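Local coordinates for protein delta-endotoxin CYTB (Bacillus thuringiensis serovar kyushuensis, PDB 1CBY) that kills larvae of dipteran insects by forming pores in the midgut epithelial cell membrane, and is held here as an inactive dimeric protoxin, at residues 182-188 with 220-226; 59-65 with 239-244; 40-44 with 152-156. All coordinates share one frame; numbering follows the deposited sequence.

Contact 1: 182-188 with 220-226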
# COMPACT_ATOMS: atom_id res chain seq x y z
N ALA A 182 19.17 17.30 4.57
CA ALA A 182 19.83 16.74 5.75
C ALA A 182 18.90 16.20 6.84
O ALA A 182 19.37 15.77 7.89
CB ALA A 182 20.78 17.76 6.34
N VAL A 183 17.59 16.24 6.60
CA VAL A 183 16.65 15.75 7.60
C VAL A 183 15.59 14.86 6.98
O VAL A 183 15.44 14.81 5.76
CB VAL A 183 15.92 16.90 8.34
CG1 VAL A 183 16.91 17.74 9.12
CG2 VAL A 183 15.13 17.75 7.36
N MET A 184 14.90 14.13 7.85
CA MET A 184 13.81 13.24 7.45
C MET A 184 12.56 13.88 8.03
O MET A 184 12.61 14.45 9.12
CB MET A 184 13.98 11.85 8.06
CG MET A 184 12.81 10.92 7.78
SD MET A 184 13.04 9.28 8.45
CE MET A 184 14.01 8.50 7.16
N ALA A 185 11.47 13.83 7.29
CA ALA A 185 10.22 14.41 7.76
C ALA A 185 9.23 13.32 8.17
O ALA A 185 9.01 12.37 7.41
CB ALA A 185 9.62 15.30 6.68
N VAL A 186 8.68 13.44 9.37
CA VAL A 186 7.71 12.47 9.87
C VAL A 186 6.41 13.21 10.10
O VAL A 186 6.42 14.33 10.61
CB VAL A 186 8.17 11.83 11.18
CG1 VAL A 186 7.20 10.74 11.60
CG2 VAL A 186 9.56 11.26 11.02
N LEU A 187 5.29 12.58 9.76
CA LEU A 187 4.00 13.23 9.92
C LEU A 187 2.92 12.31 10.51
O LEU A 187 2.26 11.56 9.79
CB LEU A 187 3.52 13.78 8.57
CG LEU A 187 2.66 15.05 8.49
CD1 LEU A 187 2.23 15.25 7.05
CD2 LEU A 187 1.43 14.95 9.37
N PRO A 188 2.78 12.30 11.85
CA PRO A 188 1.76 11.48 12.51
C PRO A 188 0.44 12.19 12.26
O PRO A 188 0.24 13.32 12.71
CB PRO A 188 2.15 11.58 13.99
CG PRO A 188 3.62 11.77 13.94
CD PRO A 188 3.75 12.80 12.84
N LEU A 220 1.28 16.82 13.15
CA LEU A 220 2.46 17.61 13.43
C LEU A 220 3.58 17.05 12.57
O LEU A 220 3.64 15.84 12.34
CB LEU A 220 2.85 17.55 14.91
CG LEU A 220 3.57 16.32 15.47
CD1 LEU A 220 4.18 16.68 16.80
CD2 LEU A 220 2.62 15.15 15.61
N THR A 221 4.40 17.94 12.02
CA THR A 221 5.52 17.52 11.19
C THR A 221 6.80 17.73 11.98
O THR A 221 7.05 18.82 12.51
CB THR A 221 5.59 18.31 9.89
OG1 THR A 221 4.29 18.33 9.28
CG2 THR A 221 6.58 17.66 8.94
N LEU A 222 7.61 16.69 12.06
CA LEU A 222 8.86 16.74 12.78
C LEU A 222 10.01 16.35 11.85
O LEU A 222 9.89 15.41 11.07
CB LEU A 222 8.81 15.77 13.96
CG LEU A 222 10.07 15.63 14.80
CD1 LEU A 222 9.74 15.86 16.27
CD2 LEU A 222 10.71 14.27 14.58
N VAL A 223 11.08 17.13 11.88
CA VAL A 223 12.24 16.83 11.06
C VAL A 223 13.37 16.41 12.00
O VAL A 223 13.52 16.98 13.08
CB VAL A 223 12.70 18.03 10.19
CG1 VAL A 223 11.64 18.36 9.15
CG2 VAL A 223 13.03 19.24 11.06
N GLN A 224 14.10 15.36 11.63
CA GLN A 224 15.21 14.87 12.43
C GLN A 224 16.42 14.69 11.52
O GLN A 224 16.29 14.26 10.38
CB GLN A 224 14.86 13.53 13.07
CG GLN A 224 16.01 12.91 13.83
CD GLN A 224 15.68 11.53 14.35
OE1 GLN A 224 15.27 10.66 13.58
NE2 GLN A 224 15.86 11.33 15.64
N ALA A 225 17.60 15.03 12.04
CA ALA A 225 18.83 14.91 11.27
C ALA A 225 18.97 13.49 10.73
O ALA A 225 18.70 12.52 11.45
CB ALA A 225 20.02 15.26 12.15
N LEU A 226 19.34 13.38 9.47
CA LEU A 226 19.50 12.09 8.82
C LEU A 226 20.49 11.19 9.54
O LEU A 226 21.58 11.63 9.92
CB LEU A 226 19.91 12.30 7.36
CG LEU A 226 18.96 11.75 6.31
CD1 LEU A 226 17.52 12.09 6.65
CD2 LEU A 226 19.34 12.29 4.94
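Met184 and Gln224 face each other as an antiparallel hydrogen-bonded pair, and two residues further on Val186 and Leu222 repeat the pattern. Met184 N gives its hydrogen to Gln224 O at 2.9 Å, and Gln224 N answers to Met184 O at 3.1 Å. In the second pair Val186 N reaches Leu222 O at 2.9 Å, while Leu222 N lies 3.0 Å from Val186 O. Between these rungs the non-hydrogen-bonded pair Ala185 and Val223 directs its side chains to one face, whereas Met184, Val186, Leu222 and Gln224 direct theirs to the other. Just beyond the paired strands, Leu226 N bonds to Ala182 O at 2.9 Å.

Side chains reinforce the seam at both ends. The CG2 branch of Val183 lies against CB of Val223 at 3.7 Å. Leu226 sends CD1 back over the start of the partner strand, 3.8 Å from Met184 CB. At the other end Leu220 CG sits between its own backbone N and carbonyl carbon (chi1 78°), which carries CD2 to within 3.8 Å of Pro188 CD.

Further out, the face bearing Val186 and Leu222 meets Leu60 of helix 54-63. Strands 165-175 and 90-102 flank the pair, and Gln224 OE1 and NE2 bond to Gln56 NE2 and Pro88 O. The contact thus shows how reciprocal backbone bonds fix the register of two central strands, while Met184, Val186 and Leu222 give the helix an apolar bed and Gln224 adds a polar tie to it through Gln56.

Contact 2: 59-65 with 239-244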
# COMPACT_ATOMS: atom_id res chain seq x y z
N HIS A 59 12.02 3.80 13.64
CA HIS A 59 12.18 4.25 15.01
C HIS A 59 11.20 5.38 15.30
O HIS A 59 10.45 5.32 16.27
CB HIS A 59 13.61 4.74 15.26
CG HIS A 59 14.55 3.66 15.66
ND1 HIS A 59 14.72 2.53 14.91
CD2 HIS A 59 15.32 3.57 16.78
CE1 HIS A 59 15.58 1.78 15.57
NE2 HIS A 59 15.98 2.37 16.71
N LEU A 60 11.18 6.38 14.42
CA LEU A 60 10.29 7.52 14.57
C LEU A 60 8.83 7.08 14.57
O LEU A 60 8.02 7.57 15.36
CB LEU A 60 10.55 8.54 13.45
CG LEU A 60 11.84 9.35 13.60
CD1 LEU A 60 12.36 9.82 12.25
CD2 LEU A 60 11.58 10.53 14.52
N ALA A 61 8.50 6.12 13.71
CA ALA A 61 7.15 5.60 13.63
C ALA A 61 6.73 4.98 14.98
O ALA A 61 5.71 5.37 15.56
CB ALA A 61 7.04 4.56 12.53
N ASN A 62 7.55 4.07 15.49
CA ASN A 62 7.28 3.39 16.76
C ASN A 62 7.16 4.36 17.92
O ASN A 62 6.32 4.16 18.80
CB ASN A 62 8.36 2.37 17.08
CG ASN A 62 8.32 1.17 16.16
OD1 ASN A 62 7.40 1.01 15.36
ND2 ASN A 62 9.33 0.31 16.28
N ALA A 63 8.00 5.39 17.94
CA ALA A 63 7.97 6.37 19.02
C ALA A 63 6.61 7.03 19.11
O ALA A 63 6.12 7.30 20.21
CB ALA A 63 9.05 7.42 18.81
N PHE A 64 5.97 7.26 17.97
CA PHE A 64 4.66 7.89 17.97
C PHE A 64 3.49 6.97 18.27
O PHE A 64 2.34 7.41 18.34
CB PHE A 64 4.44 8.70 16.70
CG PHE A 64 5.21 10.00 16.69
CD1 PHE A 64 4.83 11.04 17.52
CD2 PHE A 64 6.32 10.16 15.87
CE1 PHE A 64 5.55 12.23 17.55
CE2 PHE A 64 7.05 11.34 15.89
CZ PHE A 64 6.67 12.38 16.73
N GLN A 65 3.78 5.68 18.48
CA GLN A 65 2.73 4.72 18.82
C GLN A 65 2.19 5.14 20.18
O GLN A 65 0.98 5.13 20.41
CB GLN A 65 3.31 3.31 18.94
CG GLN A 65 3.78 2.69 17.64
CD GLN A 65 2.63 2.28 16.73
OE1 GLN A 65 1.46 2.30 17.12
NE2 GLN A 65 2.96 1.91 15.50
N VAL A 239 12.89 -4.10 16.92
CA VAL A 239 12.78 -2.91 17.76
C VAL A 239 11.34 -2.75 18.23
O VAL A 239 10.40 -2.92 17.46
CB VAL A 239 13.24 -1.64 17.00
CG1 VAL A 239 13.08 -0.40 17.86
CG2 VAL A 239 14.70 -1.78 16.55
N ASN A 240 11.16 -2.44 19.51
CA ASN A 240 9.82 -2.26 20.07
C ASN A 240 9.49 -0.79 20.23
O ASN A 240 10.25 0.06 19.78
CB ASN A 240 9.69 -3.00 21.40
CG ASN A 240 10.72 -2.57 22.44
OD1 ASN A 240 10.86 -3.23 23.47
ND2 ASN A 240 11.43 -1.48 22.19
N ASN A 241 8.39 -0.49 20.90
CA ASN A 241 7.99 0.90 21.10
C ASN A 241 8.52 1.48 22.41
O ASN A 241 7.87 2.33 23.01
CB ASN A 241 6.46 1.03 21.08
CG ASN A 241 5.82 0.31 19.91
OD1 ASN A 241 4.68 -0.14 20.01
ND2 ASN A 241 6.54 0.19 18.81
N TYR A 242 9.70 1.04 22.84
CA TYR A 242 10.24 1.51 24.11
C TYR A 242 11.69 1.96 24.01
O TYR A 242 12.46 1.41 23.22
CB TYR A 242 10.07 0.43 25.18
CG TYR A 242 8.62 0.12 25.49
CD1 TYR A 242 7.89 -0.78 24.71
CD2 TYR A 242 7.96 0.76 26.54
CE1 TYR A 242 6.54 -1.01 24.95
CE2 TYR A 242 6.61 0.53 26.79
CZ TYR A 242 5.91 -0.35 25.99
OH TYR A 242 4.57 -0.55 26.21
N ASN A 243 12.05 2.94 24.84
CA ASN A 243 13.39 3.50 24.88
C ASN A 243 13.73 4.09 23.52
O ASN A 243 14.63 3.61 22.82
CB ASN A 243 14.42 2.43 25.27
CG ASN A 243 14.06 1.75 26.57
OD1 ASN A 243 13.88 2.40 27.59
ND2 ASN A 243 13.96 0.43 26.53
N LEU A 244 12.99 5.12 23.13
CA LEU A 244 13.20 5.77 21.84
C LEU A 244 13.35 7.30 21.90
O LEU A 244 13.90 7.90 20.97
CB LEU A 244 12.09 5.38 20.86
CG LEU A 244 12.00 3.91 20.45
CD1 LEU A 244 10.90 3.71 19.44
CD2 LEU A 244 13.32 3.43 19.89
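His59 and Val239 meet through a CH-pi contact: Val239 CG1 stands over one face of the imidazole, 4.3 Å from the His59 ring centroid and offset toward the rim. The sibling methyl helps, with Val239 CG2 at 3.8 Å from His59 CE1.

Apolar contacts centre on Leu244, a poorly ordered residue. Its two methyls divide the work. CD2 of Leu244 approaches CD2 of His59 at 3.7 Å, whereas CD1 of Leu244 rests on the helix backbone, 3.6 Å from His59 O, and comes 4.2 Å from Ala63 CB.

Amide side chains form the third group. Asn62 has CG anti to its carbonyl carbon (chi1 -70°), which sets the amide beside the 239-244 loop; there it crosses the Asn241 side chain at about a right angle, the amide planes 61° apart. Asn241 also packs against the CB and CG methylenes of Gln65. Asn62 OD1 is hydrogen-bonded to Lys29 NZ of the second subunit, and Asn241 N to Asp39 OD2.

With no hydrogen bond joining its two segments, this contact illustrates how a C-terminal loop can rest on a helix by van der Waals and CH-pi contacts alone, while Asn62 OD1 and Asn241 N find partners outside the two segments.

Contact 3: 40-44 with 152-156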
# COMPACT_ATOMS: atom_id res chain seq x y z
N LEU A 40 2.81 -3.30 19.55
CA LEU A 40 1.54 -2.83 19.01
C LEU A 40 1.73 -1.78 17.93
O LEU A 40 2.61 -0.92 18.04
CB LEU A 40 0.66 -2.31 20.15
CG LEU A 40 0.37 -3.31 21.28
CD1 LEU A 40 -0.53 -2.68 22.33
CD2 LEU A 40 -0.29 -4.55 20.72
N ASP A 41 0.92 -1.86 16.88
CA ASP A 41 0.99 -0.91 15.77
C ASP A 41 -0.41 -0.51 15.31
O ASP A 41 -1.12 -1.29 14.68
CB ASP A 41 1.75 -1.54 14.59
CG ASP A 41 2.17 -0.52 13.53
OD1 ASP A 41 1.51 0.53 13.39
OD2 ASP A 41 3.16 -0.78 12.82
N ASN A 42 -0.80 0.73 15.60
CA ASN A 42 -2.11 1.22 15.21
C ASN A 42 -2.01 2.35 14.19
O ASN A 42 -2.84 3.26 14.17
CB ASN A 42 -2.88 1.69 16.45
CG ASN A 42 -3.11 0.56 17.45
OD1 ASN A 42 -2.46 0.50 18.49
ND2 ASN A 42 -4.02 -0.34 17.12
N PHE A 43 -1.00 2.26 13.33
CA PHE A 43 -0.76 3.27 12.30
C PHE A 43 -0.72 2.66 10.91
O PHE A 43 -0.17 1.58 10.72
CB PHE A 43 0.60 3.95 12.54
CG PHE A 43 0.53 5.20 13.37
CD1 PHE A 43 -0.20 6.30 12.93
CD2 PHE A 43 1.20 5.27 14.59
CE1 PHE A 43 -0.26 7.47 13.70
CE2 PHE A 43 1.14 6.44 15.36
CZ PHE A 43 0.41 7.54 14.91
N ASN A 44 -1.36 3.34 9.96
CA ASN A 44 -1.32 2.93 8.57
C ASN A 44 -0.06 3.70 8.12
O ASN A 44 -0.06 4.93 8.04
CB ASN A 44 -2.55 3.41 7.81
CG ASN A 44 -2.76 2.70 6.48
OD1 ASN A 44 -3.79 2.86 5.84
ND2 ASN A 44 -1.78 1.91 6.06
N GLU A 152 -8.84 -3.83 10.99
CA GLU A 152 -7.44 -3.42 10.92
C GLU A 152 -7.19 -2.49 12.10
O GLU A 152 -8.07 -1.73 12.48
CB GLU A 152 -7.16 -2.69 9.61
CG GLU A 152 -7.44 -3.51 8.34
CD GLU A 152 -6.46 -4.65 8.11
OE1 GLU A 152 -5.52 -4.83 8.92
OE2 GLU A 152 -6.62 -5.38 7.11
N ALA A 153 -5.98 -2.52 12.64
CA ALA A 153 -5.63 -1.70 13.81
C ALA A 153 -5.68 -0.18 13.67
O ALA A 153 -5.87 0.51 14.67
CB ALA A 153 -4.28 -2.12 14.35
N TRP A 154 -5.49 0.34 12.47
CA TRP A 154 -5.49 1.79 12.26
C TRP A 154 -6.86 2.44 12.28
O TRP A 154 -6.96 3.67 12.23
CB TRP A 154 -4.72 2.17 10.99
CG TRP A 154 -5.26 1.59 9.73
CD1 TRP A 154 -6.28 2.08 8.98
CD2 TRP A 154 -4.79 0.42 9.05
NE1 TRP A 154 -6.48 1.28 7.87
CE2 TRP A 154 -5.58 0.26 7.90
CE3 TRP A 154 -3.77 -0.51 9.31
CZ2 TRP A 154 -5.39 -0.79 7.00
CZ3 TRP A 154 -3.58 -1.55 8.42
CH2 TRP A 154 -4.39 -1.69 7.28
N ILE A 155 -7.92 1.64 12.33
CA ILE A 155 -9.27 2.19 12.37
C ILE A 155 -10.08 1.69 13.56
O ILE A 155 -10.21 0.49 13.78
CB ILE A 155 -10.04 1.96 11.04
CG1 ILE A 155 -11.45 2.54 11.14
CG2 ILE A 155 -10.05 0.48 10.68
CD1 ILE A 155 -12.19 2.57 9.84
N PHE A 156 -10.60 2.63 14.34
CA PHE A 156 -11.40 2.32 15.52
C PHE A 156 -12.77 2.97 15.43
O PHE A 156 -12.88 4.20 15.50
CB PHE A 156 -10.69 2.81 16.79
CG PHE A 156 -11.45 2.56 18.06
CD1 PHE A 156 -11.63 1.26 18.54
CD2 PHE A 156 -11.98 3.62 18.78
CE1 PHE A 156 -12.31 1.03 19.72
CE2 PHE A 156 -12.68 3.40 19.97
CZ PHE A 156 -12.84 2.10 20.44
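Two turns meet here, an Asx turn at Asp41 and a type I beta turn from Glu152 to Ile155, and Asn42 and Asn44 touch Ala153 and Trp154. Within the Asx turn Asp41 OD1 accepts from Phe43 N at 3.0 Å, nearly along the carboxylate C-O axis, which shapes the backbone just ahead of strand 44-48.

Asn42 makes the one hydrogen bond between the segments, from ND2 to Ala153 O at 3.2 Å. The acceptor lies close to the plane of the Asn42 amide, but the donor stands above the carbonyl plane of Ala153, 43° out of it, so the bond is fairly straight at the hydrogen yet poorly directed at the oxygen. Beside it, Trp154 CA makes a CA-H...O contact with Asn42 O at 3.6 Å.

The broader surface is a stack. The Asn44 amide lies flat over the centre of the Trp154 indole, the planes 18° apart and Asn44 CG 3.9 Å above the Trp154 ring plane. Asn44 CB adds a CH-pi contact, 4.0 Å from the centroid of the five-membered ring of Trp154. Trp154 takes the torsion that sets CG between its backbone N and carbonyl carbon (chi1 60°), which lays one face of the indole against Asn44; CB of Glu152 lies near the rim of the opposite face.

Trp154 NE1 bonds to Gln149 OE1, and Asn44 OD1 to Tyr169 OH. Asp41 OD1 also accepts from Gln65 NE2, while OD2 forms a salt bridge to Lys29 NZ of the second subunit. Strands 44-48 (parallel) and 155-158 (antiparallel) pair with the same edge of strand 165-175, the two segments meeting at Asn170, while strand 183-195 takes its other edge. Asn44 carries the sheet on, in parallel, into the second subunit.

Segment 59-65 touches both other contacts, and contacts 1 and 3 share the mixed sheet. Contact 2 lies about 14 Å from contact 1 and 15 Å from contact 3, centre to centre; contacts 1 and 3 are 21 Å apart, on opposite sides of the chain's centre. Leu60 and Phe64 of that segment pack on contact 1, and Gln65 ties it to the loop of contact 3. Along the chain, contact 3 closes before contact 1 opens; contact 1 is nested within the loop closed by contact 2, which crosses contact 3. Lys29 of the second subunit reaches both contacts 2 and 3, so the sheet, the helix and the protoxin dimer interface form one connected system.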